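Local coordinates for YaeQ family protein (Pseudomonas syringae pv. tomato, PDB 2OT9) that is of unknown function but belongs to the YaeQ family of the PDDEXK nuclease-like clan, and holds meso-tartaric acid in a pocket in this crystal, at residues Ala46-Phe57 against Leu69-His80. Residues are numbered along the deposited sequence; the frame is centred on the assembly and turned at random.
Sequences AYAFWYNEQLAF and LWEKSLDDRVLH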
loop_
_atom_site.group_PDB
_atom_site.type_symbol
_atom_site.label_atom_id
_atom_site.label_comp_id
_atom_site.label_asym_id
_atom_site.label_seq_id
_atom_site.Cartn_x
_atom_site.Cartn_y
_atom_site.Cartn_z
ATOM N N ALA A 46 -2.501 1.838 -0.608
ATOM C CA ALA A 46 -1.176 2.306 -1.071
ATOM C C ALA A 46 -1.244 2.832 -2.509
ATOM O O ALA A 46 -0.628 3.839 -2.849
ATOM C CB ALA A 46 -0.132 1.154 -0.982
ATOM N N TYR A 47 -1.961 2.108 -3.358
ATOM C CA TYR A 47 -2.163 2.517 -4.747
ATOM C C TYR A 47 -2.760 3.926 -4.840
ATOM O O TYR A 47 -2.269 4.755 -5.617
ATOM C CB TYR A 47 -3.056 1.504 -5.495
ATOM C CG TYR A 47 -3.145 1.793 -6.981
ATOM C CD1 TYR A 47 -2.106 1.444 -7.840
ATOM C CD2 TYR A 47 -4.256 2.445 -7.513
ATOM C CE1 TYR A 47 -2.166 1.732 -9.190
ATOM C CE2 TYR A 47 -4.336 2.737 -8.864
ATOM C CZ TYR A 47 -3.287 2.378 -9.697
ATOM O OH TYR A 47 -3.352 2.665 -11.033
ATOM N N ALA A 48 -3.838 4.182 -4.077
ATOM C CA ALA A 48 -4.486 5.495 -4.067
ATOM C C ALA A 48 -3.546 6.554 -3.469
ATOM O O ALA A 48 -3.412 7.668 -4.005
ATOM C CB ALA A 48 -5.806 5.441 -3.287
ATOM N N PHE A 49 -2.861 6.182 -2.391
ATOM C CA PHE A 49 -2.064 7.114 -1.601
ATOM C C PHE A 49 -0.789 7.565 -2.323
ATOM O O PHE A 49 -0.313 8.684 -2.115
ATOM C CB PHE A 49 -1.723 6.473 -0.257
ATOM C CG PHE A 49 -1.204 7.437 0.766
ATOM C CD1 PHE A 49 -1.992 8.505 1.207
ATOM C CD2 PHE A 49 0.061 7.259 1.313
ATOM C CE1 PHE A 49 -1.513 9.409 2.186
ATOM C CE2 PHE A 49 0.550 8.155 2.294
ATOM C CZ PHE A 49 -0.236 9.221 2.720
ATOM N N TRP A 50 -0.251 6.702 -3.175
ATOM C CA TRP A 50 0.924 7.056 -3.966
ATOM C C TRP A 50 0.696 6.974 -5.462
ATOM O O TRP A 50 1.643 6.760 -6.218
ATOM C CB TRP A 50 2.118 6.190 -3.556
ATOM C CG TRP A 50 2.694 6.578 -2.230
ATOM C CD1 TRP A 50 3.390 7.724 -1.937
ATOM C CD2 TRP A 50 2.656 5.810 -1.029
ATOM N NE1 TRP A 50 3.758 7.719 -0.624
ATOM C CE2 TRP A 50 3.344 6.546 -0.044
ATOM C CE3 TRP A 50 2.104 4.561 -0.687
ATOM C CZ2 TRP A 50 3.509 6.074 1.277
ATOM C CZ3 TRP A 50 2.265 4.084 0.620
ATOM C CH2 TRP A 50 2.965 4.839 1.586
ATOM N N TYR A 51 -0.558 7.168 -5.878
ATOM C CA TYR A 51 -0.951 7.074 -7.278
ATOM C C TYR A 51 -0.022 7.809 -8.260
ATOM O O TYR A 51 0.353 8.960 -8.028
ATOM C CB TYR A 51 -2.397 7.557 -7.508
ATOM C CG TYR A 51 -2.742 7.412 -8.964
ATOM C CD1 TYR A 51 -3.046 6.154 -9.509
ATOM C CD2 TYR A 51 -2.663 8.508 -9.832
ATOM C CE1 TYR A 51 -3.307 6.017 -10.882
ATOM C CE2 TYR A 51 -2.914 8.372 -11.189
ATOM C CZ TYR A 51 -3.229 7.128 -11.703
ATOM O OH TYR A 51 -3.474 7.022 -13.059
ATOM N N ASN A 52 0.299 7.120 -9.366
ATOM C CA ASN A 52 1.069 7.647 -10.489
ATOM C C ASN A 52 0.620 6.777 -11.672
ATOM O O ASN A 52 0.267 5.604 -11.474
ATOM C CB ASN A 52 2.568 7.447 -10.178
ATOM C CG ASN A 52 3.473 8.077 -11.181
ATOM O OD1 ASN A 52 3.779 7.481 -12.219
ATOM N ND2 ASN A 52 3.941 9.290 -10.881
ATOM N N GLU A 53 0.602 7.318 -12.886
ATOM C CA GLU A 53 0.291 6.477 -14.059
ATOM C C GLU A 53 1.271 5.301 -14.197
ATOM O O GLU A 53 0.931 4.275 -14.785
ATOM C CB GLU A 53 0.240 7.290 -15.362
ATOM C CG GLU A 53 1.419 8.223 -15.572
ATOM C CD GLU A 53 1.497 8.799 -16.991
ATOM O OE1 GLU A 53 0.712 8.375 -17.873
ATOM O OE2 GLU A 53 2.357 9.681 -17.216
ATOM N N GLN A 54 2.472 5.456 -13.646
ATOM C CA GLN A 54 3.522 4.435 -13.749
ATOM C C GLN A 54 3.560 3.464 -12.579
ATOM O O GLN A 54 4.391 2.542 -12.569
ATOM C CB GLN A 54 4.898 5.074 -13.914
ATOM C CG GLN A 54 5.243 5.449 -15.351
ATOM C CD GLN A 54 4.565 6.710 -15.814
ATOM O OE1 GLN A 54 3.995 6.753 -16.911
ATOM N NE2 GLN A 54 4.630 7.762 -14.993
ATOM N N LEU A 55 2.696 3.676 -11.590
ATOM C CA LEU A 55 2.598 2.760 -10.463
ATOM C C LEU A 55 1.870 1.475 -10.888
ATOM O O LEU A 55 0.805 1.535 -11.498
ATOM C CB LEU A 55 1.861 3.447 -9.305
ATOM C CG LEU A 55 1.762 2.721 -7.965
ATOM C CD1 LEU A 55 3.160 2.470 -7.355
ATOM C CD2 LEU A 55 0.893 3.532 -7.022
ATOM N N ALA A 56 2.444 0.321 -10.566
ATOM C CA ALA A 56 1.837 -0.967 -10.888
ATOM C C ALA A 56 1.849 -1.882 -9.676
ATOM O O ALA A 56 2.733 -1.769 -8.814
ATOM C CB ALA A 56 2.574 -1.624 -12.048
ATOM N N PHE A 57 0.879 -2.796 -9.607
ATOM C CA PHE A 57 0.927 -3.857 -8.593
ATOM C C PHE A 57 1.989 -4.881 -8.966
ATOM O O PHE A 57 2.105 -5.265 -10.127
ATOM C CB PHE A 57 -0.445 -4.529 -8.403
ATOM C CG PHE A 57 -1.488 -3.614 -7.812
ATOM C CD1 PHE A 57 -1.549 -3.401 -6.445
ATOM C CD2 PHE A 57 -2.392 -2.946 -8.634
ATOM C CE1 PHE A 57 -2.515 -2.540 -5.901
ATOM C CE2 PHE A 57 -3.349 -2.083 -8.104
ATOM C CZ PHE A 57 -3.418 -1.888 -6.734
ATOM N N LEU A 69 3.807 -3.112 -4.475
ATOM C CA LEU A 69 3.637 -2.159 -5.576
ATOM C C LEU A 69 4.973 -1.509 -5.941
ATOM O O LEU A 69 5.876 -1.372 -5.093
ATOM C CB LEU A 69 2.631 -1.060 -5.218
ATOM C CG LEU A 69 1.230 -1.349 -4.672
ATOM C CD1 LEU A 69 1.259 -1.564 -3.157
ATOM C CD2 LEU A 69 0.303 -0.175 -5.002
ATOM N N TRP A 70 5.105 -1.094 -7.197
ATOM C CA TRP A 70 6.279 -0.329 -7.592
ATOM C C TRP A 70 6.024 0.617 -8.745
ATOM O O TRP A 70 5.189 0.363 -9.609
ATOM C CB TRP A 70 7.524 -1.197 -7.877
ATOM C CG TRP A 70 7.333 -2.383 -8.764
ATOM C CD1 TRP A 70 6.208 -2.727 -9.464
ATOM C CD2 TRP A 70 8.318 -3.387 -9.071
ATOM N NE1 TRP A 70 6.432 -3.889 -10.169
ATOM C CE2 TRP A 70 7.713 -4.316 -9.941
ATOM C CE3 TRP A 70 9.648 -3.594 -8.682
ATOM C CZ2 TRP A 70 8.393 -5.435 -10.436
ATOM C CZ3 TRP A 70 10.328 -4.712 -9.177
ATOM C CH2 TRP A 70 9.698 -5.614 -10.043
ATOM N N GLU A 71 6.738 1.734 -8.714
ATOM C CA GLU A 71 6.735 2.683 -9.807
ATOM C C GLU A 71 8.106 2.583 -10.462
ATOM O O GLU A 71 9.132 2.732 -9.788
ATOM C CB GLU A 71 6.504 4.088 -9.254
ATOM C CG GLU A 71 6.421 5.200 -10.294
ATOM C CD GLU A 71 6.459 6.590 -9.670
ATOM O OE1 GLU A 71 6.146 6.739 -8.474
ATOM O OE2 GLU A 71 6.799 7.549 -10.383
ATOM N N LYS A 72 8.122 2.307 -11.763
ATOM C CA LYS A 72 9.373 2.223 -12.522
ATOM C C LYS A 72 9.491 3.313 -13.576
ATOM O O LYS A 72 8.486 3.811 -14.091
ATOM C CB LYS A 72 9.498 0.872 -13.210
ATOM C CG LYS A 72 9.632 -0.294 -12.259
ATOM C CD LYS A 72 9.867 -1.537 -13.081
ATOM C CE LYS A 72 9.898 -2.760 -12.237
ATOM N NZ LYS A 72 10.555 -3.840 -13.018
ATOM N N SER A 73 10.730 3.669 -13.903
ATOM C CA SER A 73 10.991 4.615 -14.974
ATOM C C SER A 73 10.741 3.933 -16.314
ATOM O O SER A 73 10.602 2.708 -16.377
ATOM C CB SER A 73 12.449 5.064 -14.911
ATOM O OG SER A 73 13.309 4.025 -15.341
ATOM N N LEU A 74 10.729 4.709 -17.392
ATOM C CA LEU A 74 10.691 4.107 -18.729
ATOM C C LEU A 74 11.890 3.201 -19.043
ATOM O O LEU A 74 11.824 2.371 -19.956
ATOM C CB LEU A 74 10.476 5.164 -19.827
ATOM C CG LEU A 74 9.018 5.339 -20.301
ATOM C CD1 LEU A 74 8.323 3.971 -20.562
ATOM C CD2 LEU A 74 8.184 6.192 -19.327
ATOM N N ASP A 75 12.980 3.346 -18.288
ATOM C CA ASP A 75 14.120 2.434 -18.428
ATOM C C ASP A 75 14.053 1.218 -17.499
ATOM O O ASP A 75 15.030 0.473 -17.355
ATOM C CB ASP A 75 15.437 3.196 -18.294
ATOM C CG ASP A 75 15.765 3.977 -19.543
ATOM O OD1 ASP A 75 15.806 3.352 -20.626
ATOM O OD2 ASP A 75 15.953 5.210 -19.448
ATOM N N ASP A 76 12.889 1.026 -16.880
ATOM C CA ASP A 76 12.621 -0.121 -16.014
ATOM C C ASP A 76 13.367 -0.062 -14.678
ATOM O O ASP A 76 13.578 -1.086 -14.021
ATOM C CB ASP A 76 12.904 -1.441 -16.753
ATOM C CG ASP A 76 12.122 -2.614 -16.185
ATOM O OD1 ASP A 76 12.688 -3.731 -16.123
ATOM O OD2 ASP A 76 10.947 -2.427 -15.817
ATOM N N ARG A 77 13.761 1.135 -14.259
ATOM C CA ARG A 77 14.424 1.281 -12.958
ATOM C C ARG A 77 13.451 1.776 -11.905
ATOM O O ARG A 77 12.526 2.529 -12.209
ATOM C CB ARG A 77 15.639 2.194 -13.069
ATOM C CG ARG A 77 16.670 1.677 -14.037
ATOM C CD ARG A 77 17.625 2.786 -14.425
ATOM N NE ARG A 77 18.513 3.108 -13.322
ATOM C CZ ARG A 77 19.410 4.088 -13.338
ATOM N NH1 ARG A 77 19.523 4.873 -14.396
ATOM N NH2 ARG A 77 20.192 4.284 -12.281
ATOM N N VAL A 78 13.649 1.347 -10.661
ATOM C CA VAL A 78 12.630 1.572 -9.645
ATOM C C VAL A 78 12.727 2.982 -9.078
ATOM O O VAL A 78 13.770 3.385 -8.577
ATOM C CB VAL A 78 12.708 0.518 -8.518
ATOM C CG1 VAL A 78 11.536 0.676 -7.550
ATOM C CG2 VAL A 78 12.740 -0.911 -9.111
ATOM N N LEU A 79 11.631 3.727 -9.177
ATOM C CA LEU A 79 11.487 5.032 -8.533
ATOM C C LEU A 79 10.929 4.872 -7.115
ATOM O O LEU A 79 11.303 5.607 -6.195
ATOM C CB LEU A 79 10.550 5.931 -9.371
ATOM C CG LEU A 79 11.007 6.235 -10.814
ATOM C CD1 LEU A 79 10.075 7.167 -11.547
ATOM C CD2 LEU A 79 12.395 6.808 -10.813
ATOM N N HIS A 80 10.034 3.902 -6.932
ATOM C CA HIS A 80 9.319 3.766 -5.668
ATOM C C HIS A 80 9.032 2.298 -5.444
ATOM O O HIS A 80 8.438 1.642 -6.294
ATOM C CB HIS A 80 8.015 4.606 -5.704
ATOM C CG HIS A 80 7.363 4.834 -4.365
ATOM N ND1 HIS A 80 7.978 4.567 -3.157
ATOM C CD2 HIS A 80 6.156 5.369 -4.052
ATOM C CE1 HIS A 80 7.169 4.900 -2.166
ATOM N NE2 HIS A 80 6.061 5.393 -2.682
HETATM O O HOH W 1 7.113 7.726 -13.062
HETATM O O HOH W 2 4.441 -5.153 -11.810
#
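Edge strand 55-57 pairs with strand 69-72 as an antiparallel hairpin at the end of the mixed sheet, and A56 opposite W70 is its hydrogen-bonded pair. A56 N donates to W70 O at 2.9 Å, and W70 N returns the bond to A56 O. F57 and L69 form the next, non-hydrogen-bonded pair, and both side chains, with that of L55, lie on the face where helix 37-49 packs. There the two methyls of L69 divide the work: CD1 reaches A46 CB (3.7 Å), while CD2 sits at the edge of the Y47 ring, near Y47 CB, and also meets F57 CE1 at 3.8 Å. L55 CD1 and I82 add to this apolar patch. Just past the helix, W50 takes the edge of H80 on one face of its indole in a T-shaped stack, the planes at 86° and NE2 of H80 3.6 Å from CG of W50. With chi1 at -165°, H80 holds its ring anti to the backbone N and directs NE2 at the indole. F49 covers the opposite face of W50, whose NE1 bonds to the backbone O of R179, tying the helix end to the C-terminal tail. In the type I turn N52-L55, ahead of strand 55-57, N52 OD1 accepts from Q54 N, an Asx turn, and the N52 amide stacks against the E71 carboxylate with planes 21° apart. A water links Q54 NE2 to E71 OE2. E71 O accepts from both L79 N and H80 N, the classic beta bulge where strand 78-84 pairs with strand 69-72. On the face of the sheet that carries A56 and W70, K72 CE rests over the centre of the W70 indole, and a second water bridges W70 NE1 to F57 O, 2.9 Å from each.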